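Local coordinates for DNA mismatch repair protein MUTS (Thermus aquaticus, PDB 1EWQ) that takes part in DNA mismatch repair, binding mismatched DNA as a damage sensor and hydrolysing ATP weakly, at residues Asn443-Tyr457 and Val467-Met481. Numbering follows the deposited sequence.
Sequences NAVFGYYLEVTRPYY and VQTLKDRQRYTLPEM. With nucleotides of chain A.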
ATOM      1  N   ASN C 443      46.543  -3.671  11.231  1.00 35.57           N
ATOM      2  CA  ASN C 443      45.184  -3.185  11.485  1.00 35.43           C
ATOM      3  C   ASN C 443      45.236  -1.664  11.394  1.00 35.30           C
ATOM      4  O   ASN C 443      46.257  -1.049  11.706  1.00 34.95           O
ATOM      5  CB  ASN C 443      44.596  -3.643  12.839  1.00 35.42           C
ATOM      6  CG  ASN C 443      45.266  -3.001  14.047  1.00 35.88           C
ATOM      7  OD1 ASN C 443      45.490  -1.787  14.095  1.00 35.91           O
ATOM      8  ND2 ASN C 443      45.563  -3.825  15.054  1.00 36.18           N
ATOM      9  N   ALA C 444      44.134  -1.072  10.946  1.00 35.57           N
ATOM     10  CA  ALA C 444      44.024   0.366  10.748  1.00 35.84           C
ATOM     11  C   ALA C 444      44.311   1.226  11.971  1.00 36.14           C
ATOM     12  O   ALA C 444      44.627   2.410  11.839  1.00 36.18           O
ATOM     13  CB  ALA C 444      42.636   0.698  10.196  1.00 36.05           C
ATOM     14  N   VAL C 445      44.213   0.644  13.159  1.00 36.20           N
ATOM     15  CA  VAL C 445      44.459   1.419  14.363  1.00 36.61           C
ATOM     16  C   VAL C 445      45.929   1.532  14.773  1.00 36.60           C
ATOM     17  O   VAL C 445      46.368   2.598  15.204  1.00 36.79           O
ATOM     18  CB  VAL C 445      43.658   0.863  15.553  1.00 36.81           C
ATOM     19  CG1 VAL C 445      43.856   1.765  16.770  1.00 36.84           C
ATOM     20  CG2 VAL C 445      42.174   0.767  15.179  1.00 37.01           C
ATOM     21  N   PHE C 446      46.691   0.450  14.639  1.00 36.30           N
ATOM     22  CA  PHE C 446      48.099   0.485  15.022  1.00 35.78           C
ATOM     23  C   PHE C 446      49.084   0.377  13.861  1.00 35.21           C
ATOM     24  O   PHE C 446      50.282   0.566  14.054  1.00 35.41           O
ATOM     25  CB  PHE C 446      48.399  -0.618  16.054  1.00 35.88           C
ATOM     26  CG  PHE C 446      47.643  -0.462  17.352  1.00 36.27           C
ATOM     27  CD1 PHE C 446      46.370  -1.010  17.507  1.00 36.33           C
ATOM     28  CD2 PHE C 446      48.194   0.258  18.411  1.00 36.25           C
ATOM     29  CE1 PHE C 446      45.655  -0.843  18.702  1.00 36.60           C
ATOM     30  CE2 PHE C 446      47.490   0.433  19.611  1.00 36.61           C
ATOM     31  CZ  PHE C 446      46.219  -0.118  19.758  1.00 36.60           C
ATOM     32  N   GLY C 447      48.590   0.082  12.662  1.00 34.54           N
ATOM     33  CA  GLY C 447      49.478  -0.045  11.515  1.00 33.43           C
ATOM     34  C   GLY C 447      50.166  -1.398  11.490  1.00 32.71           C
ATOM     35  O   GLY C 447      49.612  -2.381  11.983  1.00 32.65           O
ATOM     36  N   TYR C 448      51.365  -1.468  10.917  1.00 32.20           N
ATOM     37  CA  TYR C 448      52.101  -2.731  10.862  1.00 31.76           C
ATOM     38  C   TYR C 448      52.756  -3.048  12.198  1.00 31.25           C
ATOM     39  O   TYR C 448      53.186  -2.150  12.908  1.00 30.93           O
ATOM     40  CB  TYR C 448      53.158  -2.696   9.763  1.00 31.59           C
ATOM     41  CG  TYR C 448      52.557  -2.690   8.379  1.00 31.72           C
ATOM     42  CD1 TYR C 448      52.082  -1.511   7.807  1.00 31.37           C
ATOM     43  CD2 TYR C 448      52.408  -3.876   7.664  1.00 31.74           C
ATOM     44  CE1 TYR C 448      51.470  -1.519   6.558  1.00 31.56           C
ATOM     45  CE2 TYR C 448      51.796  -3.893   6.414  1.00 31.87           C
ATOM     46  CZ  TYR C 448      51.329  -2.712   5.869  1.00 31.67           C
ATOM     47  OH  TYR C 448      50.731  -2.733   4.630  1.00 32.23           O
ATOM     48  N   TYR C 449      52.850  -4.329  12.531  1.00 30.94           N
ATOM     49  CA  TYR C 449      53.434  -4.716  13.813  1.00 31.30           C
ATOM     50  C   TYR C 449      53.966  -6.142  13.854  1.00 31.42           C
ATOM     51  O   TYR C 449      53.693  -6.950  12.969  1.00 31.40           O
ATOM     52  CB  TYR C 449      52.381  -4.555  14.921  1.00 30.92           C
ATOM     53  CG  TYR C 449      51.142  -5.400  14.690  1.00 30.90           C
ATOM     54  CD1 TYR C 449      51.183  -6.798  14.818  1.00 30.99           C
ATOM     55  CD2 TYR C 449      49.943  -4.813  14.291  1.00 30.84           C
ATOM     56  CE1 TYR C 449      50.057  -7.589  14.552  1.00 30.85           C
ATOM     57  CE2 TYR C 449      48.813  -5.592  14.016  1.00 31.26           C
ATOM     58  CZ  TYR C 449      48.876  -6.977  14.146  1.00 31.37           C
ATOM     59  OH  TYR C 449      47.765  -7.735  13.847  1.00 31.31           O
ATOM     60  N   LEU C 450      54.725  -6.428  14.911  1.00 31.47           N
ATOM     61  CA  LEU C 450      55.296  -7.750  15.163  1.00 31.44           C
ATOM     62  C   LEU C 450      54.456  -8.286  16.315  1.00 31.24           C
ATOM     63  O   LEU C 450      54.214  -7.573  17.294  1.00 31.37           O
ATOM     64  CB  LEU C 450      56.758  -7.626  15.600  1.00 31.39           C
ATOM     65  CG  LEU C 450      57.734  -7.109  14.545  1.00 31.45           C
ATOM     66  CD1 LEU C 450      58.915  -6.435  15.219  1.00 31.56           C
ATOM     67  CD2 LEU C 450      58.183  -8.269  13.662  1.00 31.36           C
ATOM     68  N   GLU C 451      54.015  -9.533  16.205  1.00 31.14           N
ATOM     69  CA  GLU C 451      53.164 -10.127  17.226  1.00 31.32           C
ATOM     70  C   GLU C 451      53.767 -11.399  17.822  1.00 30.94           C
ATOM     71  O   GLU C 451      54.170 -12.308  17.097  1.00 31.25           O
ATOM     72  CB  GLU C 451      51.788 -10.437  16.620  1.00 31.59           C
ATOM     73  CG  GLU C 451      50.746 -10.953  17.602  1.00 32.22           C
ATOM     74  CD  GLU C 451      49.458 -11.382  16.911  1.00 32.96           C
ATOM     75  OE1 GLU C 451      49.400 -12.528  16.402  1.00 33.54           O
ATOM     76  OE2 GLU C 451      48.506 -10.571  16.859  1.00 32.76           O
ATOM     77  N   VAL C 452      53.827 -11.442  19.149  1.00 30.68           N
ATOM     78  CA  VAL C 452      54.357 -12.588  19.887  1.00 29.98           C
ATOM     79  C   VAL C 452      53.329 -12.987  20.940  1.00 29.45           C
ATOM     80  O   VAL C 452      52.689 -12.129  21.550  1.00 29.10           O
ATOM     81  CB  VAL C 452      55.688 -12.239  20.606  1.00 30.35           C
ATOM     82  CG1 VAL C 452      56.126 -13.400  21.489  1.00 30.41           C
ATOM     83  CG2 VAL C 452      56.781 -11.928  19.582  1.00 30.50           C
ATOM     84  N   THR C 453      53.168 -14.288  21.147  1.00 29.10           N
ATOM     85  CA  THR C 453      52.229 -14.808  22.141  1.00 28.54           C
ATOM     86  C   THR C 453      52.868 -14.867  23.535  1.00 28.56           C
ATOM     87  O   THR C 453      54.095 -14.905  23.668  1.00 28.33           O
ATOM     88  CB  THR C 453      51.771 -16.225  21.782  1.00 28.38           C
ATOM     89  OG1 THR C 453      52.911 -17.096  21.755  1.00 27.47           O
ATOM     90  CG2 THR C 453      51.087 -16.233  20.424  1.00 28.23           C
ATOM     91  N   ARG C 454      52.013 -14.896  24.555  1.00 28.64           N
ATOM     92  CA  ARG C 454      52.420 -14.940  25.953  1.00 28.65           C
ATOM     93  C   ARG C 454      53.586 -15.869  26.286  1.00 28.46           C
ATOM     94  O   ARG C 454      54.518 -15.459  26.970  1.00 28.42           O
ATOM     95  CB  ARG C 454      51.216 -15.295  26.840  1.00 29.25           C
ATOM     96  CG  ARG C 454      51.507 -15.248  28.344  1.00 29.58           C
ATOM     97  CD  ARG C 454      50.248 -15.493  29.160  1.00 30.09           C
ATOM     98  NE  ARG C 454      49.307 -14.376  29.072  1.00 31.06           N
ATOM     99  CZ  ARG C 454      49.521 -13.171  29.593  1.00 31.01           C
ATOM    100  NH1 ARG C 454      50.646 -12.912  30.246  1.00 31.21           N
ATOM    101  NH2 ARG C 454      48.607 -12.222  29.456  1.00 31.32           N
ATOM    102  N   PRO C 455      53.559 -17.125  25.798  1.00 28.19           N
ATOM    103  CA  PRO C 455      54.648 -18.062  26.086  1.00 28.02           C
ATOM    104  C   PRO C 455      56.044 -17.587  25.671  1.00 28.25           C
ATOM    105  O   PRO C 455      57.052 -18.162  26.096  1.00 28.08           O
ATOM    106  CB  PRO C 455      54.221 -19.330  25.340  1.00 28.14           C
ATOM    107  CG  PRO C 455      52.730 -19.258  25.396  1.00 27.82           C
ATOM    108  CD  PRO C 455      52.481 -17.803  25.057  1.00 28.19           C
ATOM    109  N   TYR C 456      56.121 -16.551  24.844  1.00 28.27           N
ATOM    110  CA  TYR C 456      57.431 -16.062  24.437  1.00 28.60           C
ATOM    111  C   TYR C 456      57.726 -14.633  24.878  1.00 28.57           C
ATOM    112  O   TYR C 456      58.704 -14.049  24.423  1.00 28.63           O
ATOM    113  CB  TYR C 456      57.607 -16.167  22.919  1.00 29.29           C
ATOM    114  CG  TYR C 456      57.499 -17.578  22.384  1.00 30.22           C
ATOM    115  CD1 TYR C 456      56.261 -18.126  22.049  1.00 30.54           C
ATOM    116  CD2 TYR C 456      58.635 -18.377  22.237  1.00 30.54           C
ATOM    117  CE1 TYR C 456      56.159 -19.433  21.582  1.00 31.30           C
ATOM    118  CE2 TYR C 456      58.544 -19.689  21.771  1.00 31.06           C
ATOM    119  CZ  TYR C 456      57.308 -20.211  21.449  1.00 31.44           C
ATOM    120  OH  TYR C 456      57.210 -21.518  21.019  1.00 32.71           O
ATOM    121  N   TYR C 457      56.900 -14.070  25.759  1.00 28.69           N
ATOM    122  CA  TYR C 457      57.126 -12.702  26.230  1.00 29.27           C
ATOM    123  C   TYR C 457      58.539 -12.426  26.773  1.00 29.73           C
ATOM    124  O   TYR C 457      59.097 -11.372  26.503  1.00 29.96           O
ATOM    125  CB  TYR C 457      56.103 -12.315  27.311  1.00 29.19           C
ATOM    126  CG  TYR C 457      54.700 -12.025  26.801  1.00 29.56           C
ATOM    127  CD1 TYR C 457      54.379 -12.162  25.448  1.00 29.68           C
ATOM    128  CD2 TYR C 457      53.694 -11.631  27.680  1.00 29.79           C
ATOM    129  CE1 TYR C 457      53.081 -11.917  24.984  1.00 30.52           C
ATOM    130  CE2 TYR C 457      52.395 -11.378  27.233  1.00 30.21           C
ATOM    131  CZ  TYR C 457      52.092 -11.525  25.887  1.00 30.55           C
ATOM    132  OH  TYR C 457      50.807 -11.302  25.450  1.00 30.65           O
ATOM    133  N   VAL C 467      53.597  -1.888  21.461  1.00 37.20           N
ATOM    134  CA  VAL C 467      52.631  -1.050  20.755  1.00 37.17           C
ATOM    135  C   VAL C 467      51.189  -1.337  21.167  1.00 36.92           C
ATOM    136  O   VAL C 467      50.392  -0.414  21.388  1.00 37.14           O
ATOM    137  CB  VAL C 467      52.771  -1.221  19.218  1.00 37.33           C
ATOM    138  CG1 VAL C 467      51.583  -0.604  18.506  1.00 37.36           C
ATOM    139  CG2 VAL C 467      54.049  -0.550  18.746  1.00 37.48           C
ATOM    140  N   GLN C 468      50.851  -2.616  21.274  1.00 36.37           N
ATOM    141  CA  GLN C 468      49.497  -2.991  21.649  1.00 35.69           C
ATOM    142  C   GLN C 468      49.514  -4.227  22.529  1.00 35.32           C
ATOM    143  O   GLN C 468      50.169  -5.225  22.205  1.00 35.00           O
ATOM    144  CB  GLN C 468      48.650  -3.264  20.395  1.00 35.59           C
ATOM    145  CG  GLN C 468      47.194  -3.629  20.699  1.00 35.81           C
ATOM    146  CD  GLN C 468      46.418  -4.113  19.472  1.00 35.95           C
ATOM    147  OE1 GLN C 468      45.205  -4.324  19.538  1.00 36.04           O
ATOM    148  NE2 GLN C 468      47.115  -4.300  18.356  1.00 35.46           N
ATOM    149  N   THR C 469      48.798  -4.150  23.645  1.00 34.86           N
ATOM    150  CA  THR C 469      48.706  -5.263  24.572  1.00 34.86           C
ATOM    151  C   THR C 469      47.340  -5.912  24.399  1.00 34.97           C
ATOM    152  O   THR C 469      46.313  -5.230  24.344  1.00 34.66           O
ATOM    153  CB  THR C 469      48.840  -4.805  26.050  1.00 35.34           C
ATOM    154  OG1 THR C 469      50.133  -4.218  26.268  1.00 35.46           O
ATOM    155  CG2 THR C 469      48.662  -5.999  26.992  1.00 35.51           C
ATOM    156  N   LEU C 470      47.329  -7.233  24.296  1.00 34.86           N
ATOM    157  CA  LEU C 470      46.077  -7.954  24.149  1.00 35.30           C
ATOM    158  C   LEU C 470      45.956  -8.972  25.269  1.00 35.31           C
ATOM    159  O   LEU C 470      46.840  -9.083  26.116  1.00 35.25           O
ATOM    160  CB  LEU C 470      46.000  -8.640  22.777  1.00 35.01           C
ATOM    161  CG  LEU C 470      46.009  -7.663  21.599  1.00 35.16           C
ATOM    162  CD1 LEU C 470      47.379  -7.674  20.929  1.00 35.27           C
ATOM    163  CD2 LEU C 470      44.932  -8.045  20.603  1.00 35.23           C
ATOM    164  N   LYS C 471      44.855  -9.708  25.267  1.00 35.49           N
ATOM    165  CA  LYS C 471      44.608 -10.705  26.290  1.00 35.89           C
ATOM    166  C   LYS C 471      45.804 -11.631  26.491  1.00 35.75           C
ATOM    167  O   LYS C 471      46.277 -11.796  27.617  1.00 36.01           O
ATOM    168  CB  LYS C 471      43.359 -11.521  25.933  1.00 36.22           C
ATOM    169  CG  LYS C 471      42.686 -12.203  27.118  1.00 36.87           C
ATOM    170  CD  LYS C 471      42.456 -11.223  28.269  1.00 37.38           C
ATOM    171  CE  LYS C 471      41.531 -11.821  29.323  1.00 38.00           C
ATOM    172  NZ  LYS C 471      41.956 -13.199  29.723  1.00 37.91           N
ATOM    173  N   ASP C 472      46.296 -12.233  25.412  1.00 35.43           N
ATOM    174  CA  ASP C 472      47.425 -13.154  25.521  1.00 35.23           C
ATOM    175  C   ASP C 472      48.430 -13.013  24.387  1.00 34.50           C
ATOM    176  O   ASP C 472      49.124 -13.964  24.021  1.00 33.62           O
ATOM    177  CB  ASP C 472      46.916 -14.590  25.593  1.00 36.12           C
ATOM    178  CG  ASP C 472      46.115 -14.856  26.855  1.00 37.09           C
ATOM    179  OD1 ASP C 472      46.720 -14.852  27.955  1.00 37.95           O
ATOM    180  OD2 ASP C 472      44.887 -15.055  26.749  1.00 37.43           O
ATOM    181  N   ARG C 473      48.488 -11.807  23.837  1.00 33.89           N
ATOM    182  CA  ARG C 473      49.411 -11.490  22.765  1.00 33.45           C
ATOM    183  C   ARG C 473      49.854 -10.067  22.978  1.00 33.47           C
ATOM    184  O   ARG C 473      49.157  -9.279  23.617  1.00 33.43           O
ATOM    185  CB  ARG C 473      48.742 -11.629  21.396  1.00 33.12           C
ATOM    186  CG  ARG C 473      48.490 -13.073  20.974  1.00 32.87           C
ATOM    187  CD  ARG C 473      47.651 -13.117  19.723  1.00 32.75           C
ATOM    188  NE  ARG C 473      46.334 -12.529  19.950  1.00 32.75           N
ATOM    189  CZ  ARG C 473      45.496 -12.172  18.980  1.00 33.11           C
ATOM    190  NH1 ARG C 473      45.834 -12.337  17.702  1.00 32.41           N
ATOM    191  NH2 ARG C 473      44.311 -11.652  19.290  1.00 33.29           N
ATOM    192  N   GLN C 474      51.025  -9.748  22.452  1.00 33.67           N
ATOM    193  CA  GLN C 474      51.576  -8.409  22.568  1.00 33.79           C
ATOM    194  C   GLN C 474      52.178  -8.046  21.224  1.00 33.59           C
ATOM    195  O   GLN C 474      52.807  -8.882  20.565  1.00 33.32           O
ATOM    196  CB  GLN C 474      52.651  -8.365  23.656  1.00 34.09           C
ATOM    197  CG  GLN C 474      53.379  -7.030  23.784  1.00 35.26           C
ATOM    198  CD  GLN C 474      52.484  -5.885  24.244  1.00 35.87           C
ATOM    199  OE1 GLN C 474      51.721  -6.020  25.206  1.00 36.33           O
ATOM    200  NE2 GLN C 474      52.588  -4.744  23.566  1.00 35.87           N
ATOM    201  N   ARG C 475      51.971  -6.799  20.819  1.00 33.18           N
ATOM    202  CA  ARG C 475      52.497  -6.331  19.555  1.00 33.31           C
ATOM    203  C   ARG C 475      53.524  -5.226  19.762  1.00 33.81           C
ATOM    204  O   ARG C 475      53.385  -4.372  20.647  1.00 33.51           O
ATOM    205  CB  ARG C 475      51.339  -5.880  18.660  1.00 32.70           C
ATOM    206  CG  ARG C 475      50.420  -7.043  18.318  1.00 31.70           C
ATOM    207  CD  ARG C 475      49.077  -6.615  17.764  1.00 31.36           C
ATOM    208  NE  ARG C 475      48.273  -7.787  17.428  1.00 31.15           N
ATOM    209  CZ  ARG C 475      46.974  -7.757  17.143  1.00 30.92           C
ATOM    210  NH1 ARG C 475      46.313  -6.609  17.150  1.00 30.50           N
ATOM    211  NH2 ARG C 475      46.334  -8.886  16.858  1.00 30.97           N
ATOM    212  N   TYR C 476      54.569  -5.265  18.942  1.00 34.37           N
ATOM    213  CA  TYR C 476      55.651  -4.302  19.038  1.00 35.22           C
ATOM    214  C   TYR C 476      55.980  -3.660  17.706  1.00 36.22           C
ATOM    215  O   TYR C 476      55.353  -3.931  16.681  1.00 35.88           O
ATOM    216  CB  TYR C 476      56.923  -4.970  19.565  1.00 34.69           C
ATOM    217  CG  TYR C 476      56.714  -5.901  20.738  1.00 34.19           C
ATOM    218  CD1 TYR C 476      56.201  -7.184  20.545  1.00 33.96           C
ATOM    219  CD2 TYR C 476      57.052  -5.509  22.034  1.00 33.64           C
ATOM    220  CE1 TYR C 476      56.029  -8.058  21.609  1.00 33.83           C
ATOM    221  CE2 TYR C 476      56.887  -6.378  23.113  1.00 33.58           C
ATOM    222  CZ  TYR C 476      56.374  -7.651  22.892  1.00 33.85           C
ATOM    223  OH  TYR C 476      56.198  -8.521  23.942  1.00 33.57           O
ATOM    224  N   THR C 477      57.004  -2.821  17.740  1.00 37.37           N
ATOM    225  CA  THR C 477      57.451  -2.112  16.563  1.00 38.87           C
ATOM    226  C   THR C 477      58.965  -2.001  16.544  1.00 39.71           C
ATOM    227  O   THR C 477      59.611  -1.970  17.592  1.00 40.02           O
ATOM    228  CB  THR C 477      56.836  -0.694  16.533  1.00 38.85           C
ATOM    229  OG1 THR C 477      55.519  -0.761  15.978  1.00 39.22           O
ATOM    230  CG2 THR C 477      57.684   0.252  15.731  1.00 39.23           C
ATOM    231  N   LEU C 478      59.520  -1.975  15.342  1.00 40.74           N
ATOM    232  CA  LEU C 478      60.947  -1.803  15.150  1.00 41.87           C
ATOM    233  C   LEU C 478      61.043  -0.509  14.342  1.00 42.78           C
ATOM    234  O   LEU C 478      60.123  -0.169  13.596  1.00 42.56           O
ATOM    235  CB  LEU C 478      61.554  -2.970  14.357  1.00 41.81           C
ATOM    236  CG  LEU C 478      61.752  -4.323  15.054  1.00 42.07           C
ATOM    237  CD1 LEU C 478      62.509  -5.254  14.123  1.00 42.00           C
ATOM    238  CD2 LEU C 478      62.540  -4.149  16.345  1.00 42.13           C
ATOM    239  N   PRO C 479      62.143   0.240  14.501  1.00 43.72           N
ATOM    240  CA  PRO C 479      62.363   1.504  13.788  1.00 44.60           C
ATOM    241  C   PRO C 479      62.258   1.403  12.255  1.00 45.48           C
ATOM    242  O   PRO C 479      61.704   2.291  11.598  1.00 45.43           O
ATOM    243  CB  PRO C 479      63.760   1.911  14.249  1.00 44.64           C
ATOM    244  CG  PRO C 479      63.798   1.389  15.664  1.00 44.29           C
ATOM    245  CD  PRO C 479      63.205   0.004  15.497  1.00 44.03           C
ATOM    246  N   GLU C 480      62.795   0.323  11.694  1.00 46.44           N
ATOM    247  CA  GLU C 480      62.773   0.098  10.248  1.00 47.58           C
ATOM    248  C   GLU C 480      61.354   0.047   9.685  1.00 47.83           C
ATOM    249  O   GLU C 480      61.108   0.467   8.553  1.00 48.00           O
ATOM    250  CB  GLU C 480      63.483  -1.220   9.921  1.00 48.49           C
ATOM    251  CG  GLU C 480      64.839  -1.083   9.235  1.00 49.84           C
ATOM    252  CD  GLU C 480      64.729  -0.746   7.753  1.00 50.68           C
ATOM    253  OE1 GLU C 480      64.328   0.394   7.417  1.00 51.18           O
ATOM    254  OE2 GLU C 480      65.040  -1.632   6.921  1.00 50.99           O
HETATM  255  N   MSE C 481      60.430  -0.476  10.484  1.00 48.10           N
HETATM  256  CA  MSE C 481      59.034  -0.623  10.086  1.00 48.17           C
HETATM  257  C   MSE C 481      58.279   0.684   9.945  1.00 48.67           C
HETATM  258  O   MSE C 481      57.527   0.874   8.995  1.00 48.66           O
HETATM  259  CB  MSE C 481      58.304  -1.491  11.098  1.00 47.64           C
HETATM  260  CG  MSE C 481      58.819  -2.897  11.185  1.00 46.70           C
HETATM  261 SE   MSE C 481      57.932  -3.778  12.624  1.00 46.53          SE
HETATM  262  CE  MSE C 481      56.142  -3.832  11.899  1.00 44.93           C
TER
ATOM    263  P    DC A  20      42.171 -10.164  22.514  1.00 32.52           P
ATOM    264  OP1  DC A  20      42.678  -9.289  23.607  1.00 31.60           O
ATOM    265  OP2  DC A  20      43.117 -11.029  21.764  1.00 31.62           O
ATOM    266  O5'  DC A  20      41.015 -11.078  23.107  1.00 32.57           O
ATOM    267  C5'  DC A  20      39.874 -10.476  23.710  1.00 33.87           C
ATOM    268  C4'  DC A  20      38.852 -11.529  24.053  1.00 34.89           C
ATOM    269  O4'  DC A  20      38.092 -11.918  22.880  1.00 35.03           O
ATOM    270  C3'  DC A  20      39.456 -12.811  24.625  1.00 35.35           C
ATOM    271  O3'  DC A  20      38.734 -13.204  25.780  1.00 36.25           O
ATOM    272  C2'  DC A  20      39.264 -13.836  23.520  1.00 35.64           C
ATOM    273  C1'  DC A  20      38.007 -13.334  22.827  1.00 35.27           C
ATOM    274  N1   DC A  20      37.878 -13.728  21.415  1.00 35.25           N
ATOM    275  C2   DC A  20      36.599 -14.011  20.906  1.00 35.30           C
ATOM    276  O2   DC A  20      35.619 -13.917  21.662  1.00 35.23           O
ATOM    277  N3   DC A  20      36.469 -14.375  19.606  1.00 34.88           N
ATOM    278  C4   DC A  20      37.551 -14.457  18.825  1.00 34.83           C
ATOM    279  N4   DC A  20      37.380 -14.825  17.547  1.00 34.62           N
ATOM    280  C5   DC A  20      38.859 -14.170  19.317  1.00 34.57           C
ATOM    281  C6   DC A  20      38.976 -13.818  20.605  1.00 34.90           C
ATOM    282  P    DT A  19      42.945  -7.312  16.607  1.00 36.61           P
ATOM    283  OP1  DT A  19      43.803  -6.206  17.131  1.00 36.26           O
ATOM    284  OP2  DT A  19      43.511  -8.328  15.681  1.00 35.78           O
ATOM    285  O5'  DT A  19      42.366  -8.075  17.864  1.00 35.71           O
ATOM    286  C5'  DT A  19      40.993  -8.381  17.921  1.00 34.83           C
ATOM    287  C4'  DT A  19      40.544  -8.455  19.355  1.00 33.76           C
ATOM    288  O4'  DT A  19      39.142  -8.779  19.331  1.00 33.51           O
ATOM    289  C3'  DT A  19      41.223  -9.574  20.132  1.00 33.01           C
ATOM    290  O3'  DT A  19      41.376  -9.198  21.500  1.00 32.34           O
ATOM    291  C2'  DT A  19      40.301 -10.760  19.929  1.00 32.90           C
ATOM    292  C1'  DT A  19      38.933 -10.139  19.668  1.00 32.78           C
ATOM    293  N1   DT A  19      38.215 -10.743  18.533  1.00 32.30           N
ATOM    294  C2   DT A  19      36.871 -10.965  18.671  1.00 31.91           C
ATOM    295  O2   DT A  19      36.259 -10.701  19.697  1.00 32.04           O
ATOM    296  N3   DT A  19      36.265 -11.509  17.564  1.00 31.41           N
ATOM    297  C4   DT A  19      36.864 -11.845  16.367  1.00 31.35           C
ATOM    298  O4   DT A  19      36.191 -12.326  15.460  1.00 30.96           O
ATOM    299  C5   DT A  19      38.288 -11.587  16.296  1.00 31.41           C
ATOM    300  C7   DT A  19      39.028 -11.910  15.036  1.00 30.97           C
ATOM    301  C6   DT A  19      38.881 -11.061  17.371  1.00 31.55           C
ATOM    302  P    DG A  21      39.311 -14.367  26.715  1.00 37.16           P
ATOM    303  OP1  DG A  21      39.384 -13.781  28.075  1.00 37.21           O
ATOM    304  OP2  DG A  21      40.531 -14.952  26.100  1.00 36.74           O
ATOM    305  O5'  DG A  21      38.148 -15.452  26.669  1.00 38.23           O
ATOM    306  C5'  DG A  21      36.797 -15.063  26.915  1.00 40.41           C
ATOM    307  C4'  DG A  21      35.855 -16.207  26.622  1.00 42.08           C
ATOM    308  O4'  DG A  21      35.772 -16.427  25.191  1.00 42.00           O
ATOM    309  C3'  DG A  21      36.249 -17.549  27.244  1.00 43.27           C
ATOM    310  O3'  DG A  21      35.069 -18.195  27.754  1.00 45.40           O
ATOM    311  C2'  DG A  21      36.878 -18.302  26.077  1.00 42.85           C
ATOM    312  C1'  DG A  21      36.105 -17.771  24.878  1.00 42.04           C
ATOM    313  N9   DG A  21      36.824 -17.756  23.607  1.00 41.77           N
ATOM    314  C8   DG A  21      38.124 -17.370  23.387  1.00 41.49           C
ATOM    315  N7   DG A  21      38.467 -17.421  22.127  1.00 41.20           N
ATOM    316  C5   DG A  21      37.327 -17.878  21.477  1.00 41.31           C
ATOM    317  C6   DG A  21      37.085 -18.134  20.090  1.00 41.03           C
ATOM    318  O6   DG A  21      37.855 -18.004  19.131  1.00 40.87           O
ATOM    319  N1   DG A  21      35.790 -18.589  19.875  1.00 40.82           N
ATOM    320  C2   DG A  21      34.849 -18.782  20.853  1.00 40.87           C
ATOM    321  N2   DG A  21      33.661 -19.230  20.441  1.00 40.70           N
ATOM    322  N3   DG A  21      35.058 -18.556  22.139  1.00 41.02           N
ATOM    323  C4   DG A  21      36.309 -18.103  22.378  1.00 41.45           C
TER
HETATM  324  O   HOH W   1      47.319 -13.630  15.539  1.00 41.34           O
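E451 and R475 face each other as a non-hydrogen-bonded pair of antiparallel strands 449-453 and 473-477, and their side chains run alongside one another. R475 grips OE2 of E451 side-on through NE (2.9 Å) and NH2 (2.7 Å), carboxylate and guanidinium lying nearly coplanar, 17° apart. With its guanidinium thus held, R475 reaches the DT19 phosphate of chain A from NH1 to OP1 and from NH2 to OP2. E451 OE2 lies well out of the R473 guanidinium plane, so this salt bridge rests on charge alone, while R473 NH2 donates to OP2 of DC20 of chain A (2.8 Å). The K471 backbone N donates a hydrogen bond to OP1 of DC20 of chain A. Arginines and main chain together form a phosphate-binding surface, probably part of the MutS clamp that grips the DNA backbone. At the far end, R454 NE binds D472 OD1 in the guanidinium plane (2.9 Å).

A CH-pi contact backs the arginine: Y449 CG sits between backbone N and carbonyl carbon (chi1 59°), bringing the ring beside R475, whose CD lies 3.5 Å from the Y449 ring centroid. The guanidinium beyond, 12° from the ring plane, has Y449 OH over its centre. With an alanine replacing R475, E451 would probably lose its two-pronged partner, the Y449 face its cover and the DT19 phosphate of chain A two donors. F446 similarly takes Q468 CB over its face.

On the sheet face away from these arginines, L450 CD1 reaches L478 CG (3.5 Å), just before helix 479-511, and SE of selenomethionine M481; apolar chains suit this buried spot. Paired backbone bonds L450–Y476 and V452–Q474 join the strands centrally in a four-stranded antiparallel sheet, between 439-443 and 465-469, with L450, L478 and M481 packed against helix 406-433.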